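Local structure of EpsJ (Vibrio vulnificus, 2RET) at residues L59-R70 against E84-E95. The protein is a minor pseudopilin that pairs with EpsI and probably forms part of the pseudopilus tip of the type 2 secretion system. Numbering follows the deposited sequence.
Sequences LDSDNKGIMFAR and EVTKVGYRIKDE
Three groups grip S61 OG. The amide of I92 reaches it across the contact, N to OG 3.0 Å and nearly straight at 167°; within its own segment OG donates to K64 O and also accepts a more bent bond from N63 N, the latter making an ST turn. With chi1 at -173°, OG lies beside the carbonyl carbon of S61, near the chain that follows. D62 divides its carboxylate: OD1 receives K93 NZ at 2.6 Å, a salt bridge met nearly along the C-O axis, whereas OD2 takes D94 N at 2.7 Å on its syn side and is also bound by a water that accepts from E95 N. D62 N also donates to I92 O, 2.8 Å, and D60 OD1 gives K93 NZ a long second ion pair.

Beyond this turn the segments run as the antiparallel hairpin of strands 64-74 and 79-93, central in the six-stranded sheet of this pseudopilin. Paired backbone bonds join I66 to Y90, F68 to V88 and R70 to T86. On the face of these residues V88 CG2 sits over the F68 ring, 3.2 Å from CE2, while V88 CG1 touches R70 CD at 3.6 Å; R70 makes a salt bridge and Y90 OH a hydrogen bond to D31. Over the opposite face, that of M67, A69, K87 and R91, L59 sets CD1 3.9 Å from G89 CA, and R91 NH1 donates to L59 O, a bent bond of 139°, as its NH2 pairs with E98.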
loop_
_atom_site.group_PDB
_atom_site.type_symbol
_atom_site.label_atom_id
_atom_site.label_comp_id
_atom_site.label_asym_id
_atom_site.label_seq_id
_atom_site.Cartn_x
_atom_site.Cartn_y
_atom_site.Cartn_z
ATOM N N LEU B 59 -27.442 -17.193 12.536
ATOM C CA LEU B 59 -28.026 -17.153 11.202
ATOM C C LEU B 59 -29.004 -18.309 10.975
ATOM O O LEU B 59 -29.153 -18.772 9.857
ATOM C CB LEU B 59 -26.924 -17.163 10.130
ATOM C CG LEU B 59 -25.762 -16.148 10.260
ATOM C CD1 LEU B 59 -24.740 -16.399 9.178
ATOM C CD2 LEU B 59 -26.243 -14.683 10.226
ATOM N N ASP B 60 -29.642 -18.786 12.044
ATOM C CA ASP B 60 -30.609 -19.875 11.944
ATOM C C ASP B 60 -29.960 -21.221 11.589
ATOM O O ASP B 60 -30.636 -22.132 11.156
ATOM C CB ASP B 60 -31.702 -19.513 10.916
ATOM C CG ASP B 60 -32.913 -20.422 10.984
ATOM O OD1 ASP B 60 -33.171 -21.001 12.062
ATOM O OD2 ASP B 60 -33.609 -20.566 9.951
ATOM N N SER B 61 -28.659 -21.362 11.821
ATOM C CA SER B 61 -27.994 -22.632 11.652
ATOM C C SER B 61 -28.657 -23.720 12.507
ATOM O O SER B 61 -29.183 -23.408 13.567
ATOM C CB SER B 61 -26.510 -22.497 12.024
ATOM O OG SER B 61 -25.825 -23.677 11.706
ATOM N N ASP B 62 -28.675 -24.973 12.009
ATOM C CA ASP B 62 -29.091 -26.170 12.796
ATOM C C ASP B 62 -28.004 -26.534 13.815
ATOM O O ASP B 62 -28.269 -27.263 14.755
ATOM C CB ASP B 62 -29.290 -27.433 11.939
ATOM C CG ASP B 62 -30.381 -27.305 10.877
ATOM O OD1 ASP B 62 -31.221 -26.402 10.941
ATOM O OD2 ASP B 62 -30.376 -28.138 9.946
ATOM N N ASN B 63 -26.760 -26.089 13.605
ATOM C CA ASN B 63 -25.791 -26.112 14.697
ATOM C C ASN B 63 -25.022 -24.802 14.765
ATOM O O ASN B 63 -25.624 -23.753 14.990
ATOM C CB ASN B 63 -24.917 -27.389 14.699
ATOM C CG ASN B 63 -24.375 -27.763 13.308
ATOM O OD1 ASN B 63 -25.076 -28.447 12.530
ATOM N ND2 ASN B 63 -23.102 -27.352 13.002
ATOM N N LYS B 64 -23.709 -24.834 14.593
ATOM C CA LYS B 64 -22.921 -23.614 14.725
ATOM C C LYS B 64 -23.070 -22.751 13.524
ATOM O O LYS B 64 -23.298 -23.259 12.426
ATOM C CB LYS B 64 -21.453 -23.932 14.932
ATOM C CG LYS B 64 -21.166 -24.311 16.347
ATOM C CD LYS B 64 -21.299 -23.104 17.272
ATOM C CE LYS B 64 -20.674 -23.408 18.611
ATOM N NZ LYS B 64 -20.870 -24.820 18.972
ATOM N N GLY B 65 -22.979 -21.449 13.750
ATOM C CA GLY B 65 -22.778 -20.491 12.659
ATOM C C GLY B 65 -21.707 -19.460 12.917
ATOM O O GLY B 65 -21.409 -19.158 14.050
ATOM N N ILE B 66 -21.154 -18.903 11.831
ATOM C CA ILE B 66 -20.079 -17.888 11.895
ATOM C C ILE B 66 -20.457 -16.717 10.983
ATOM O O ILE B 66 -21.137 -16.885 9.966
ATOM C CB ILE B 66 -18.641 -18.495 11.575
ATOM C CG1 ILE B 66 -17.513 -17.550 11.980
ATOM C CG2 ILE B 66 -18.483 -18.897 10.134
ATOM C CD1 ILE B 66 -16.140 -18.211 12.053
HETATM N N MSE B 67 -20.061 -15.510 11.394
HETATM C CA MSE B 67 -20.289 -14.324 10.601
HETATM C C MSE B 67 -19.168 -13.358 10.828
HETATM O O MSE B 67 -18.742 -13.159 11.966
HETATM C CB MSE B 67 -21.641 -13.663 10.924
HETATM C CG MSE B 67 -22.033 -12.569 9.884
HETATM SE SE MSE B 67 -23.716 -11.650 10.288
HETATM C CE MSE B 67 -23.277 -10.701 11.961
ATOM N N PHE B 68 -18.746 -12.720 9.735
ATOM C CA PHE B 68 -17.643 -11.765 9.746
ATOM C C PHE B 68 -17.654 -10.805 8.529
ATOM O O PHE B 68 -18.286 -11.068 7.499
ATOM C CB PHE B 68 -16.288 -12.511 9.861
ATOM C CG PHE B 68 -16.059 -13.572 8.794
ATOM C CD1 PHE B 68 -16.366 -14.913 9.042
ATOM C CD2 PHE B 68 -15.504 -13.241 7.559
ATOM C CE1 PHE B 68 -16.145 -15.892 8.077
ATOM C CE2 PHE B 68 -15.272 -14.204 6.590
ATOM C CZ PHE B 68 -15.589 -15.522 6.830
ATOM N N ALA B 69 -16.948 -9.682 8.667
ATOM C CA ALA B 69 -16.710 -8.741 7.547
ATOM C C ALA B 69 -15.578 -9.271 6.693
ATOM O O ALA B 69 -14.676 -9.894 7.190
ATOM C CB ALA B 69 -16.393 -7.344 8.098
ATOM N N ARG B 70 -15.629 -9.077 5.380
ATOM C CA ARG B 70 -14.506 -9.441 4.560
ATOM C C ARG B 70 -14.204 -8.359 3.513
ATOM O O ARG B 70 -15.117 -7.601 3.130
ATOM C CB ARG B 70 -14.724 -10.834 3.918
ATOM C CG ARG B 70 -15.887 -10.963 2.947
ATOM C CD ARG B 70 -15.626 -12.041 1.922
ATOM N NE ARG B 70 -14.686 -11.592 0.938
ATOM C CZ ARG B 70 -14.515 -12.086 -0.295
ATOM N NH1 ARG B 70 -15.179 -13.133 -0.766
ATOM N NH2 ARG B 70 -13.607 -11.528 -1.061
ATOM N N GLU B 84 -13.675 -2.096 -0.426
ATOM C CA GLU B 84 -15.088 -2.267 -0.154
ATOM C C GLU B 84 -15.251 -3.509 0.725
ATOM O O GLU B 84 -14.885 -4.618 0.312
ATOM C CB GLU B 84 -15.832 -2.428 -1.476
ATOM C CG GLU B 84 -17.287 -2.050 -1.455
ATOM C CD GLU B 84 -17.547 -0.600 -1.107
ATOM O OE1 GLU B 84 -16.672 0.270 -1.344
ATOM O OE2 GLU B 84 -18.657 -0.329 -0.584
ATOM N N VAL B 85 -15.743 -3.307 1.940
ATOM C CA VAL B 85 -15.940 -4.383 2.922
ATOM C C VAL B 85 -17.386 -4.905 2.761
ATOM O O VAL B 85 -18.353 -4.115 2.732
ATOM C CB VAL B 85 -15.657 -3.908 4.386
ATOM C CG1 VAL B 85 -15.885 -5.040 5.408
ATOM C CG2 VAL B 85 -14.223 -3.339 4.536
ATOM N N THR B 86 -17.505 -6.221 2.563
ATOM C CA THR B 86 -18.794 -6.922 2.507
ATOM C C THR B 86 -18.926 -7.770 3.755
ATOM O O THR B 86 -18.096 -7.703 4.640
ATOM C CB THR B 86 -18.906 -7.815 1.249
ATOM O OG1 THR B 86 -17.838 -8.776 1.244
ATOM C CG2 THR B 86 -18.899 -6.939 -0.058
ATOM N N LYS B 87 -19.988 -8.543 3.877
ATOM C CA LYS B 87 -20.187 -9.348 5.089
ATOM C C LYS B 87 -20.648 -10.725 4.631
ATOM O O LYS B 87 -21.411 -10.829 3.670
ATOM C CB LYS B 87 -21.196 -8.646 6.007
ATOM C CG LYS B 87 -21.542 -9.354 7.298
ATOM C CD LYS B 87 -22.392 -8.511 8.181
ATOM C CE LYS B 87 -23.837 -8.454 7.761
ATOM N NZ LYS B 87 -24.543 -7.466 8.615
ATOM N N VAL B 88 -20.097 -11.774 5.244
ATOM C CA VAL B 88 -20.400 -13.154 4.874
ATOM C C VAL B 88 -20.635 -14.014 6.155
ATOM O O VAL B 88 -20.131 -13.713 7.211
ATOM C CB VAL B 88 -19.264 -13.809 4.038
ATOM C CG1 VAL B 88 -18.944 -12.969 2.813
ATOM C CG2 VAL B 88 -18.036 -14.049 4.901
ATOM N N GLY B 89 -21.417 -15.068 6.039
ATOM C CA GLY B 89 -21.482 -16.070 7.088
ATOM C C GLY B 89 -21.662 -17.483 6.581
ATOM O O GLY B 89 -21.888 -17.705 5.425
ATOM N N TYR B 90 -21.506 -18.457 7.468
ATOM C CA TYR B 90 -21.680 -19.868 7.103
ATOM C C TYR B 90 -22.589 -20.496 8.163
ATOM O O TYR B 90 -22.563 -20.106 9.336
ATOM C CB TYR B 90 -20.321 -20.606 7.031
ATOM C CG TYR B 90 -19.476 -20.244 5.828
ATOM C CD1 TYR B 90 -18.781 -19.040 5.755
ATOM C CD2 TYR B 90 -19.410 -21.091 4.731
ATOM C CE1 TYR B 90 -18.039 -18.720 4.620
ATOM C CE2 TYR B 90 -18.682 -20.770 3.632
ATOM C CZ TYR B 90 -17.997 -19.594 3.578
ATOM O OH TYR B 90 -17.271 -19.339 2.449
ATOM N N ARG B 91 -23.403 -21.430 7.730
ATOM C CA ARG B 91 -24.283 -22.158 8.635
ATOM C C ARG B 91 -24.606 -23.509 8.044
ATOM O O ARG B 91 -24.362 -23.740 6.845
ATOM C CB ARG B 91 -25.573 -21.372 8.822
ATOM C CG ARG B 91 -26.313 -21.197 7.547
ATOM C CD ARG B 91 -27.616 -20.567 7.739
ATOM N NE ARG B 91 -28.435 -20.728 6.545
ATOM C CZ ARG B 91 -29.320 -19.828 6.123
ATOM N NH1 ARG B 91 -29.511 -18.693 6.790
ATOM N NH2 ARG B 91 -30.022 -20.055 5.024
ATOM N N ILE B 92 -25.176 -24.391 8.859
ATOM C CA ILE B 92 -25.702 -25.665 8.378
ATOM C C ILE B 92 -27.229 -25.600 8.366
ATOM O O ILE B 92 -27.853 -25.208 9.349
ATOM C CB ILE B 92 -25.237 -26.889 9.238
ATOM C CG1 ILE B 92 -23.703 -26.945 9.355
ATOM C CG2 ILE B 92 -25.819 -28.243 8.682
ATOM C CD1 ILE B 92 -22.984 -27.297 8.083
ATOM N N LYS B 93 -27.817 -25.979 7.241
ATOM C CA LYS B 93 -29.253 -26.189 7.144
ATOM C C LYS B 93 -29.526 -27.530 6.517
ATOM O O LYS B 93 -29.196 -27.743 5.362
ATOM C CB LYS B 93 -29.904 -25.103 6.322
ATOM C CG LYS B 93 -30.306 -23.930 7.153
ATOM C CD LYS B 93 -31.574 -24.251 7.905
ATOM C CE LYS B 93 -31.473 -23.759 9.312
ATOM N NZ LYS B 93 -32.566 -24.262 10.188
ATOM N N ASP B 94 -30.104 -28.428 7.311
ATOM C CA ASP B 94 -30.456 -29.758 6.889
ATOM C C ASP B 94 -29.301 -30.470 6.212
ATOM O O ASP B 94 -29.392 -30.915 5.071
ATOM C CB ASP B 94 -31.722 -29.707 6.054
ATOM C CG ASP B 94 -32.968 -29.408 6.915
ATOM O OD1 ASP B 94 -33.264 -30.181 7.871
ATOM O OD2 ASP B 94 -33.637 -28.395 6.631
ATOM N N GLU B 95 -28.202 -30.536 6.971
ATOM C CA GLU B 95 -26.947 -31.139 6.554
ATOM C C GLU B 95 -26.374 -30.543 5.260
ATOM O O GLU B 95 -25.676 -31.213 4.513
ATOM C CB GLU B 95 -27.118 -32.662 6.496
ATOM C CG GLU B 95 -27.277 -33.237 7.900
ATOM C CD GLU B 95 -27.492 -34.744 7.942
ATOM O OE1 GLU B 95 -27.885 -35.340 6.896
ATOM O OE2 GLU B 95 -27.281 -35.322 9.043
HETATM O O HOH W 1 -28.847 -30.042 9.658
#